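Local coordinates for protein phospholipase C beta (Meleagris gallopavo, PDB 1JAD) that forms the long, largely helical C-terminal coiled-coil region of a phospholipase C beta, with two protein chains in the assembly, at residues T11-P16 / A191-K196; E53-K58 / M85-L90; R100-H105 / Q217-E222. All coordinates share one frame; numbering follows the deposited sequence.

Contact 1: T11-P16 / A191-K196; sequences TQLPEP and ARYQQK. With SO4 (sulfate ion), chain C.
The ring of Y193 meets L13 over one face. The L13 CB to ring centroid distance is 4.1 Å, 28° off the ring normal, which makes a CH-pi contact. L13 CD1 lies above the same ring, offset toward its rim. The carbonyl oxygen of P14 is at the ring edge, near the plane, 3.5 Å from Y193 CD2. A sulfate oxygen, O3, also lies at the edge, near the plane. The P16 side chain crosses that of Y193 at about a right angle and meets it through CD, 3.6 Å from Y193 CD2.

The sulfate probably comes from the crystallisation liquor. Its O3 takes two hydrogen bonds at the edge of the R192 guanidinium, 2.8 Å from NH1 and 3.0 Å from NH2. A bent side chain, chi3 53°, helps carry this group to the ion. One water joins the backbone N of L13 to the hydroxyl of Y193, 2.8 Å from Y193 OH. It ties the loop to the ring where no direct hydrogen bond does.

Loop 11-16 precedes helix 21-24. Y193 docks this non-helical stretch on helix 161-245, and L13 also touches S131 and N135 of helix 75-155, so it bridges two long helices.

Contact 2: E53-K58 / M85-L90; sequences EELLQK and MELIHL
K58 and E86 form a salt bridge, and its hydrogen bond is weak: K58 NZ is 3.4 Å from E86 OE1. The lysine is extended, with CG anti to the backbone N (chi1 175°), and reaches across to the carboxylate. The two side chains cross at about a right angle. E86 OE2 has its own hydrogen bond to the hydroxyl of Y59. The two carboxylate oxygens thus have different partners on helix 28-64, which should limit rotation of the group.

L55 lies beside this polar pair. Its CD1 branch comes 3.2 Å from E86 OE1, so a methyl packs against the oxygen that meets the lysine. Its CD2 branch turns to L87, a close approach 3.3 Å from L87 CD2, and is 4.4 Å from L90 CD2. L56 CD2 approaches the same L87 methyl from farther off. L55 therefore spans the polar and the apolar parts of the contact.

The segments run antiparallel at 167°, with axes 10.9 Å apart. They belong to consecutive helices 28-64 and 75-155, folded back as a helical hairpin. Helix 161-245 packs alongside: its M237 touches both L56 and L87. M85 and H89 pack on R147 and E144 of the second subunit.

Contact 3: R100-H105 / Q217-E222; sequences RRKEQH and QEAVAE
K102 and A219 meet where helix 75-155 and helix 161-245 lie side by side in an antiparallel helical pair. This belongs to the long coiled-coil body of the C-terminal region. The local segments run at 170° to each other, with axes 8.7 Å apart. The alpha carbons of K102 and A219 are 5.8 Å apart, the nearest such pair here.

A219 points its methyl toward the other helix. A219 CB is 3.3 Å from K102 CB, a tight approach of the two beta carbons. The small side chain allows this closeness. The same methyl also meets E103 CG at 3.8 Å, so it touches the starts of two successive side chains.

The rest of K102 passes on to E222. Its chain bends at chi2 and again at chi4 (65°), and the ammonium group ends beside the carboxylate. K102 NZ donates a hydrogen bond to E222 OE1 at 3.0 Å, as part of a salt bridge. The nitrogen comes from the syn side, 27° out of the carboxylate plane. E222 is extended beyond CG and crosses the lysine at about a right angle. E222 is three residues, about one turn, after A219, so K102 touches both with different ends of its chain.

E103 crosses V220 obliquely. Its OE2 lies 3.8 Å from V220 CG2, a contact of a charged oxygen with a methyl. The charge itself is met within its own helix, where R99 forms a salt bridge to E103 OE2.

Helix 28-64 also takes part, since its L41 touches K102. V220 packs on T187 of the second subunit. Close antiparallel packing over an alanine, with a salt bridge beside it, is consistent with the coiled-coil character of this region.

Helix 161-245 carries one side of both contact 1 and contact 3, whose centres are 40 Å apart. Contacts 2 and 3 share helix 75-155, with centres 24 Å apart and nearest atoms about 11 Å apart. Contacts 1 and 2 lie on opposite sides of the chain's centre, 63 Å between centres, so the three sample much of a long molecule. Contacts 2 and 3 join antiparallel helices, whereas contact 1 lays a non-helical loop on a helix. Each of the three has at least one residue at the second subunit. Contact 1, with its bound sulfate, comes no nearer than about 27 Å to contact 3 and about 48 Å to contact 2, between nearest atoms.

Contact 1: T11-P16 / A191-K196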
loop_
_atom_site.group_PDB
_atom_site.type_symbol
_atom_site.label_atom_id
_atom_site.label_comp_id
_atom_site.label_asym_id
_atom_site.label_seq_id
_atom_site.Cartn_x
_atom_site.Cartn_y
_atom_site.Cartn_z
ATOM N N THR A 11 -8.591 -2.227 -29.027
ATOM C CA THR A 11 -8.890 -2.021 -27.607
ATOM C C THR A 11 -8.099 -3.004 -26.750
ATOM O O THR A 11 -8.542 -3.381 -25.666
ATOM C CB THR A 11 -10.384 -2.251 -27.277
ATOM O OG1 THR A 11 -10.702 -3.644 -27.406
ATOM C CG2 THR A 11 -11.262 -1.446 -28.211
ATOM N N GLN A 12 -6.933 -3.423 -27.228
ATOM C CA GLN A 12 -6.138 -4.387 -26.477
ATOM C C GLN A 12 -5.310 -3.764 -25.353
ATOM O O GLN A 12 -4.561 -2.802 -25.560
ATOM C CB GLN A 12 -5.247 -5.190 -27.429
ATOM C CG GLN A 12 -4.384 -6.232 -26.730
ATOM C CD GLN A 12 -3.885 -7.304 -27.682
ATOM O OE1 GLN A 12 -3.334 -7.002 -28.741
ATOM N NE2 GLN A 12 -4.074 -8.567 -27.305
ATOM N N LEU A 13 -5.458 -4.332 -24.160
ATOM C CA LEU A 13 -4.760 -3.853 -22.978
ATOM C C LEU A 13 -3.970 -4.968 -22.293
ATOM O O LEU A 13 -4.278 -6.145 -22.459
ATOM C CB LEU A 13 -5.779 -3.258 -22.000
ATOM C CG LEU A 13 -6.628 -2.094 -22.530
ATOM C CD1 LEU A 13 -7.677 -1.706 -21.494
ATOM C CD2 LEU A 13 -5.729 -0.907 -22.875
ATOM N N PRO A 14 -2.926 -4.607 -21.524
ATOM C CA PRO A 14 -2.082 -5.568 -20.806
ATOM C C PRO A 14 -2.874 -6.283 -19.721
ATOM O O PRO A 14 -3.307 -5.665 -18.744
ATOM C CB PRO A 14 -0.985 -4.680 -20.213
ATOM C CG PRO A 14 -0.942 -3.513 -21.183
ATOM C CD PRO A 14 -2.426 -3.248 -21.281
ATOM N N GLU A 15 -3.058 -7.586 -19.892
ATOM C CA GLU A 15 -3.800 -8.367 -18.916
ATOM C C GLU A 15 -3.225 -8.247 -17.495
ATOM O O GLU A 15 -2.031 -8.432 -17.274
ATOM C CB GLU A 15 -3.884 -9.837 -19.372
ATOM C CG GLU A 15 -2.611 -10.456 -19.968
ATOM C CD GLU A 15 -2.315 -10.022 -21.409
ATOM O OE1 GLU A 15 -1.360 -10.575 -21.994
ATOM O OE2 GLU A 15 -3.018 -9.145 -21.962
ATOM N N PRO A 16 -4.092 -7.944 -16.512
ATOM C CA PRO A 16 -3.753 -7.776 -15.098
ATOM C C PRO A 16 -2.862 -8.849 -14.483
ATOM O O PRO A 16 -3.222 -10.019 -14.456
ATOM C CB PRO A 16 -5.128 -7.716 -14.439
ATOM C CG PRO A 16 -5.921 -6.972 -15.476
ATOM C CD PRO A 16 -5.551 -7.801 -16.683
ATOM N N ALA A 191 -11.091 0.660 -17.414
ATOM C CA ALA A 191 -11.580 0.655 -16.044
ATOM C C ALA A 191 -11.710 -0.786 -15.527
ATOM O O ALA A 191 -11.400 -1.073 -14.356
ATOM C CB ALA A 191 -12.908 1.352 -15.967
ATOM N N ARG A 192 -12.165 -1.701 -16.381
ATOM C CA ARG A 192 -12.298 -3.091 -15.943
ATOM C C ARG A 192 -10.921 -3.692 -15.690
ATOM O O ARG A 192 -10.713 -4.361 -14.685
ATOM C CB ARG A 192 -13.077 -3.933 -16.979
ATOM C CG ARG A 192 -13.064 -5.449 -16.715
ATOM C CD ARG A 192 -14.185 -6.192 -17.458
ATOM N NE ARG A 192 -14.185 -5.904 -18.893
ATOM C CZ ARG A 192 -13.406 -6.525 -19.766
ATOM N NH1 ARG A 192 -12.581 -7.468 -19.335
ATOM N NH2 ARG A 192 -13.421 -6.174 -21.051
ATOM N N TYR A 193 -9.974 -3.459 -16.593
ATOM C CA TYR A 193 -8.626 -3.987 -16.390
ATOM C C TYR A 193 -7.939 -3.398 -15.157
ATOM O O TYR A 193 -7.194 -4.098 -14.464
ATOM C CB TYR A 193 -7.758 -3.735 -17.624
ATOM C CG TYR A 193 -7.898 -4.801 -18.704
ATOM C CD1 TYR A 193 -9.156 -5.147 -19.226
ATOM C CD2 TYR A 193 -6.770 -5.462 -19.205
ATOM C CE1 TYR A 193 -9.287 -6.119 -20.215
ATOM C CE2 TYR A 193 -6.889 -6.434 -20.194
ATOM C CZ TYR A 193 -8.146 -6.756 -20.695
ATOM O OH TYR A 193 -8.257 -7.695 -21.694
ATOM N N GLN A 194 -8.190 -2.126 -14.862
ATOM C CA GLN A 194 -7.538 -1.522 -13.701
ATOM C C GLN A 194 -8.119 -2.070 -12.403
ATOM O O GLN A 194 -7.393 -2.394 -11.464
ATOM C CB GLN A 194 -7.646 0.009 -13.739
ATOM C CG GLN A 194 -7.122 0.651 -12.467
ATOM C CD GLN A 194 -7.135 2.174 -12.481
ATOM O OE1 GLN A 194 -7.062 2.796 -11.428
ATOM N NE2 GLN A 194 -7.199 2.774 -13.658
ATOM N N GLN A 195 -9.437 -2.200 -12.364
ATOM C CA GLN A 195 -10.120 -2.725 -11.200
ATOM C C GLN A 195 -9.614 -4.120 -10.837
ATOM O O GLN A 195 -9.328 -4.412 -9.672
ATOM C CB GLN A 195 -11.624 -2.731 -11.484
ATOM C CG GLN A 195 -12.483 -3.551 -10.536
ATOM C CD GLN A 195 -12.413 -5.043 -10.845
ATOM O OE1 GLN A 195 -12.821 -5.489 -11.929
ATOM N NE2 GLN A 195 -11.878 -5.817 -9.902
ATOM N N LYS A 196 -9.491 -4.984 -11.835
ATOM C CA LYS A 196 -9.041 -6.351 -11.609
ATOM C C LYS A 196 -7.582 -6.317 -11.135
ATOM O O LYS A 196 -7.182 -7.059 -10.234
ATOM C CB LYS A 196 -9.147 -7.145 -12.919
ATOM C CG LYS A 196 -9.431 -8.645 -12.770
ATOM C CD LYS A 196 -8.411 -9.398 -11.935
ATOM C CE LYS A 196 -8.828 -10.870 -11.772
ATOM N NZ LYS A 196 -10.194 -11.045 -11.154
HETATM S S SO4 C . -11.571 -8.793 -23.183
HETATM O O1 SO4 C . -13.002 -8.973 -23.518
HETATM O O2 SO4 C . -10.863 -10.090 -23.248
HETATM O O3 SO4 C . -11.456 -8.265 -21.810
HETATM O O4 SO4 C . -10.955 -7.849 -24.143
HETATM O O HOH W 1 -7.353 -6.687 -24.118
#

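Contact 2: E53-K58 / M85-L90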
loop_
_atom_site.group_PDB
_atom_site.type_symbol
_atom_site.label_atom_id
_atom_site.label_comp_id
_atom_site.label_asym_id
_atom_site.label_seq_id
_atom_site.Cartn_x
_atom_site.Cartn_y
_atom_site.Cartn_z
ATOM N N GLU A 53 27.312 -18.363 30.756
ATOM C CA GLU A 53 28.639 -18.803 31.157
ATOM C C GLU A 53 29.109 -17.849 32.250
ATOM O O GLU A 53 29.582 -18.255 33.313
ATOM C CB GLU A 53 29.567 -18.714 29.945
ATOM C CG GLU A 53 31.010 -19.124 30.175
ATOM C CD GLU A 53 31.851 -18.934 28.918
ATOM O OE1 GLU A 53 31.524 -19.554 27.880
ATOM O OE2 GLU A 53 32.833 -18.160 28.963
ATOM N N GLU A 54 28.942 -16.567 31.969
ATOM C CA GLU A 54 29.330 -15.496 32.867
ATOM C C GLU A 54 28.598 -15.570 34.203
ATOM O O GLU A 54 29.068 -15.043 35.207
ATOM C CB GLU A 54 29.054 -14.173 32.164
ATOM C CG GLU A 54 29.594 -12.946 32.834
ATOM C CD GLU A 54 29.548 -11.754 31.902
ATOM O OE1 GLU A 54 29.964 -10.652 32.321
ATOM O OE2 GLU A 54 29.104 -11.926 30.745
ATOM N N LEU A 55 27.448 -16.235 34.209
ATOM C CA LEU A 55 26.648 -16.392 35.421
ATOM C C LEU A 55 27.153 -17.578 36.242
ATOM O O LEU A 55 27.066 -17.573 37.472
ATOM C CB LEU A 55 25.169 -16.602 35.063
ATOM C CG LEU A 55 24.165 -16.780 36.210
ATOM C CD1 LEU A 55 24.205 -15.568 37.133
ATOM C CD2 LEU A 55 22.767 -16.959 35.644
ATOM N N LEU A 56 27.675 -18.598 35.565
ATOM C CA LEU A 56 28.197 -19.762 36.269
ATOM C C LEU A 56 29.543 -19.392 36.884
ATOM O O LEU A 56 29.851 -19.790 38.007
ATOM C CB LEU A 56 28.353 -20.950 35.315
ATOM C CG LEU A 56 27.068 -21.442 34.645
ATOM C CD1 LEU A 56 27.367 -22.667 33.811
ATOM C CD2 LEU A 56 26.030 -21.777 35.696
ATOM N N GLN A 57 30.337 -18.621 36.150
ATOM C CA GLN A 57 31.633 -18.182 36.651
ATOM C C GLN A 57 31.434 -17.503 38.002
ATOM O O GLN A 57 32.171 -17.758 38.949
ATOM C CB GLN A 57 32.281 -17.204 35.663
ATOM C CG GLN A 57 33.538 -16.489 36.177
ATOM C CD GLN A 57 34.643 -17.441 36.633
ATOM O OE1 GLN A 57 34.487 -18.170 37.620
ATOM N NE2 GLN A 57 35.764 -17.439 35.909
ATOM N N LYS A 58 30.422 -16.644 38.076
ATOM C CA LYS A 58 30.097 -15.921 39.297
ATOM C C LYS A 58 29.856 -16.886 40.454
ATOM O O LYS A 58 30.272 -16.625 41.587
ATOM C CB LYS A 58 28.856 -15.059 39.067
ATOM C CG LYS A 58 28.341 -14.340 40.304
ATOM C CD LYS A 58 27.008 -13.671 40.006
ATOM C CE LYS A 58 26.375 -13.110 41.267
ATOM N NZ LYS A 58 24.997 -12.571 41.019
HETATM N N MSE A 85 17.440 -19.948 40.140
HETATM C CA MSE A 85 16.511 -18.868 39.846
HETATM C C MSE A 85 17.107 -17.785 38.944
HETATM O O MSE A 85 16.382 -17.158 38.172
HETATM C CB MSE A 85 15.982 -18.255 41.146
HETATM C CG MSE A 85 14.707 -17.422 40.961
HETATM SE SE MSE A 85 13.304 -18.360 40.184
HETATM C CE MSE A 85 13.164 -19.802 41.335
ATOM N N GLU A 86 18.414 -17.554 39.033
ATOM C CA GLU A 86 19.035 -16.555 38.170
ATOM C C GLU A 86 19.161 -17.105 36.756
ATOM O O GLU A 86 19.219 -16.347 35.784
ATOM C CB GLU A 86 20.404 -16.143 38.697
ATOM C CG GLU A 86 20.334 -15.176 39.864
ATOM C CD GLU A 86 21.705 -14.696 40.303
ATOM O OE1 GLU A 86 22.478 -14.219 39.440
ATOM O OE2 GLU A 86 22.006 -14.788 41.514
ATOM N N LEU A 87 19.218 -18.428 36.643
ATOM C CA LEU A 87 19.281 -19.053 35.336
ATOM C C LEU A 87 17.868 -19.019 34.769
ATOM O O LEU A 87 17.676 -18.702 33.604
ATOM C CB LEU A 87 19.781 -20.497 35.436
ATOM C CG LEU A 87 21.280 -20.657 35.726
ATOM C CD1 LEU A 87 21.594 -22.140 35.906
ATOM C CD2 LEU A 87 22.106 -20.056 34.584
ATOM N N ILE A 88 16.879 -19.340 35.598
ATOM C CA ILE A 88 15.495 -19.298 35.150
ATOM C C ILE A 88 15.204 -17.896 34.609
ATOM O O ILE A 88 14.758 -17.742 33.467
ATOM C CB ILE A 88 14.515 -19.588 36.300
ATOM C CG1 ILE A 88 14.626 -21.049 36.737
ATOM C CG2 ILE A 88 13.086 -19.276 35.855
ATOM C CD1 ILE A 88 14.140 -22.026 35.705
ATOM N N HIS A 89 15.458 -16.874 35.425
ATOM C CA HIS A 89 15.225 -15.506 34.988
ATOM C C HIS A 89 15.992 -15.191 33.723
ATOM O O HIS A 89 15.468 -14.535 32.821
ATOM C CB HIS A 89 15.580 -14.510 36.091
ATOM C CG HIS A 89 14.568 -14.461 37.194
ATOM N ND1 HIS A 89 14.647 -13.569 38.243
ATOM C CD2 HIS A 89 13.442 -15.186 37.402
ATOM C CE1 HIS A 89 13.613 -13.748 39.048
ATOM N NE2 HIS A 89 12.866 -14.722 38.560
ATOM N N LEU A 90 17.233 -15.656 33.640
ATOM C CA LEU A 90 18.023 -15.418 32.434
ATOM C C LEU A 90 17.326 -16.066 31.239
ATOM O O LEU A 90 17.330 -15.525 30.135
ATOM C CB LEU A 90 19.423 -16.015 32.567
ATOM C CG LEU A 90 20.217 -15.890 31.267
ATOM C CD1 LEU A 90 20.353 -14.422 30.918
ATOM C CD2 LEU A 90 21.574 -16.548 31.406
#

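Contact 3: R100-H105 / Q217-E222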
loop_
_atom_site.group_PDB
_atom_site.type_symbol
_atom_site.label_atom_id
_atom_site.label_comp_id
_atom_site.label_asym_id
_atom_site.label_seq_id
_atom_site.Cartn_x
_atom_site.Cartn_y
_atom_site.Cartn_z
ATOM N N ARG A 100 10.692 -11.305 20.707
ATOM C CA ARG A 100 10.594 -9.916 20.264
ATOM C C ARG A 100 11.416 -9.621 19.018
ATOM O O ARG A 100 10.996 -8.844 18.171
ATOM C CB ARG A 100 11.001 -8.966 21.393
ATOM C CG ARG A 100 10.085 -9.023 22.616
ATOM C CD ARG A 100 10.521 -7.993 23.635
ATOM N NE ARG A 100 11.939 -8.145 23.931
ATOM C CZ ARG A 100 12.777 -7.126 24.088
ATOM N NH1 ARG A 100 12.322 -5.881 23.977
ATOM N NH2 ARG A 100 14.071 -7.347 24.322
ATOM N N ARG A 101 12.588 -10.230 18.898
ATOM C CA ARG A 101 13.406 -9.987 17.718
ATOM C C ARG A 101 12.772 -10.683 16.520
ATOM O O ARG A 101 12.677 -10.091 15.440
ATOM C CB ARG A 101 14.839 -10.495 17.921
ATOM C CG ARG A 101 15.771 -10.259 16.720
ATOM C CD ARG A 101 15.742 -8.792 16.283
ATOM N NE ARG A 101 16.220 -7.892 17.329
ATOM C CZ ARG A 101 17.495 -7.555 17.501
ATOM N NH1 ARG A 101 18.429 -8.039 16.686
ATOM N NH2 ARG A 101 17.838 -6.753 18.503
ATOM N N LYS A 102 12.345 -11.939 16.704
ATOM C CA LYS A 102 11.701 -12.682 15.616
ATOM C C LYS A 102 10.586 -11.810 15.033
ATOM O O LYS A 102 10.611 -11.447 13.856
ATOM C CB LYS A 102 11.082 -13.995 16.117
ATOM C CG LYS A 102 12.046 -15.107 16.510
ATOM C CD LYS A 102 12.883 -15.570 15.342
ATOM C CE LYS A 102 13.686 -16.814 15.686
ATOM N NZ LYS A 102 12.824 -18.001 15.959
ATOM N N GLU A 103 9.611 -11.475 15.872
ATOM C CA GLU A 103 8.498 -10.649 15.436
ATOM C C GLU A 103 8.973 -9.351 14.793
ATOM O O GLU A 103 8.356 -8.854 13.850
ATOM C CB GLU A 103 7.575 -10.368 16.621
ATOM C CG GLU A 103 6.964 -11.645 17.169
ATOM C CD GLU A 103 5.889 -11.393 18.187
ATOM O OE1 GLU A 103 4.865 -10.779 17.819
ATOM O OE2 GLU A 103 6.069 -11.803 19.354
ATOM N N GLN A 104 10.085 -8.818 15.283
ATOM C CA GLN A 104 10.640 -7.586 14.735
ATOM C C GLN A 104 11.075 -7.901 13.305
ATOM O O GLN A 104 10.926 -7.073 12.407
ATOM C CB GLN A 104 11.852 -7.139 15.562
ATOM C CG GLN A 104 12.118 -5.637 15.588
ATOM C CD GLN A 104 11.865 -4.962 14.256
ATOM O OE1 GLN A 104 10.710 -4.779 13.850
ATOM N NE2 GLN A 104 12.942 -4.596 13.558
ATOM N N HIS A 105 11.619 -9.101 13.092
ATOM C CA HIS A 105 12.044 -9.508 11.753
ATOM C C HIS A 105 10.805 -9.637 10.859
ATOM O O HIS A 105 10.843 -9.327 9.661
ATOM C CB HIS A 105 12.781 -10.856 11.769
ATOM C CG HIS A 105 14.123 -10.823 12.435
ATOM N ND1 HIS A 105 15.033 -9.806 12.238
ATOM C CD2 HIS A 105 14.746 -11.734 13.222
ATOM C CE1 HIS A 105 16.155 -10.089 12.878
ATOM N NE2 HIS A 105 16.006 -11.254 13.482
ATOM N N GLN A 217 3.274 -15.713 14.772
ATOM C CA GLN A 217 2.639 -16.844 15.430
ATOM C C GLN A 217 3.719 -17.831 15.865
ATOM O O GLN A 217 3.762 -18.262 17.018
ATOM C CB GLN A 217 1.682 -17.505 14.438
ATOM C CG GLN A 217 0.964 -18.756 14.909
ATOM C CD GLN A 217 -0.033 -19.246 13.860
ATOM O OE1 GLN A 217 0.331 -19.482 12.699
ATOM N NE2 GLN A 217 -1.298 -19.396 14.261
ATOM N N GLU A 218 4.590 -18.182 14.925
ATOM C CA GLU A 218 5.689 -19.104 15.183
ATOM C C GLU A 218 6.653 -18.589 16.263
ATOM O O GLU A 218 7.095 -19.339 17.129
ATOM C CB GLU A 218 6.436 -19.363 13.875
ATOM C CG GLU A 218 5.733 -20.370 12.973
ATOM C CD GLU A 218 6.201 -20.322 11.527
ATOM O OE1 GLU A 218 7.426 -20.205 11.291
ATOM O OE2 GLU A 218 5.332 -20.421 10.624
ATOM N N ALA A 219 6.965 -17.300 16.210
ATOM C CA ALA A 219 7.866 -16.686 17.180
ATOM C C ALA A 219 7.316 -16.809 18.591
ATOM O O ALA A 219 8.079 -16.874 19.553
ATOM C CB ALA A 219 8.077 -15.225 16.842
ATOM N N VAL A 220 5.992 -16.845 18.715
ATOM C CA VAL A 220 5.368 -16.961 20.026
ATOM C C VAL A 220 5.275 -18.413 20.461
ATOM O O VAL A 220 5.372 -18.714 21.648
ATOM C CB VAL A 220 3.939 -16.381 20.044
ATOM C CG1 VAL A 220 3.354 -16.514 21.447
ATOM C CG2 VAL A 220 3.950 -14.924 19.594
ATOM N N ALA A 221 5.070 -19.305 19.496
ATOM C CA ALA A 221 4.945 -20.737 19.771
ATOM C C ALA A 221 6.242 -21.258 20.378
ATOM O O ALA A 221 6.240 -22.030 21.331
ATOM C CB ALA A 221 4.630 -21.485 18.485
ATOM N N GLU A 222 7.355 -20.825 19.807
ATOM C CA GLU A 222 8.658 -21.228 20.289
ATOM C C GLU A 222 8.820 -20.729 21.725
ATOM O O GLU A 222 9.115 -21.506 22.633
ATOM C CB GLU A 222 9.726 -20.629 19.382
ATOM C CG GLU A 222 11.136 -20.798 19.862
ATOM C CD GLU A 222 12.113 -20.135 18.931
ATOM O OE1 GLU A 222 11.929 -18.930 18.656
ATOM O OE2 GLU A 222 13.063 -20.811 18.479
#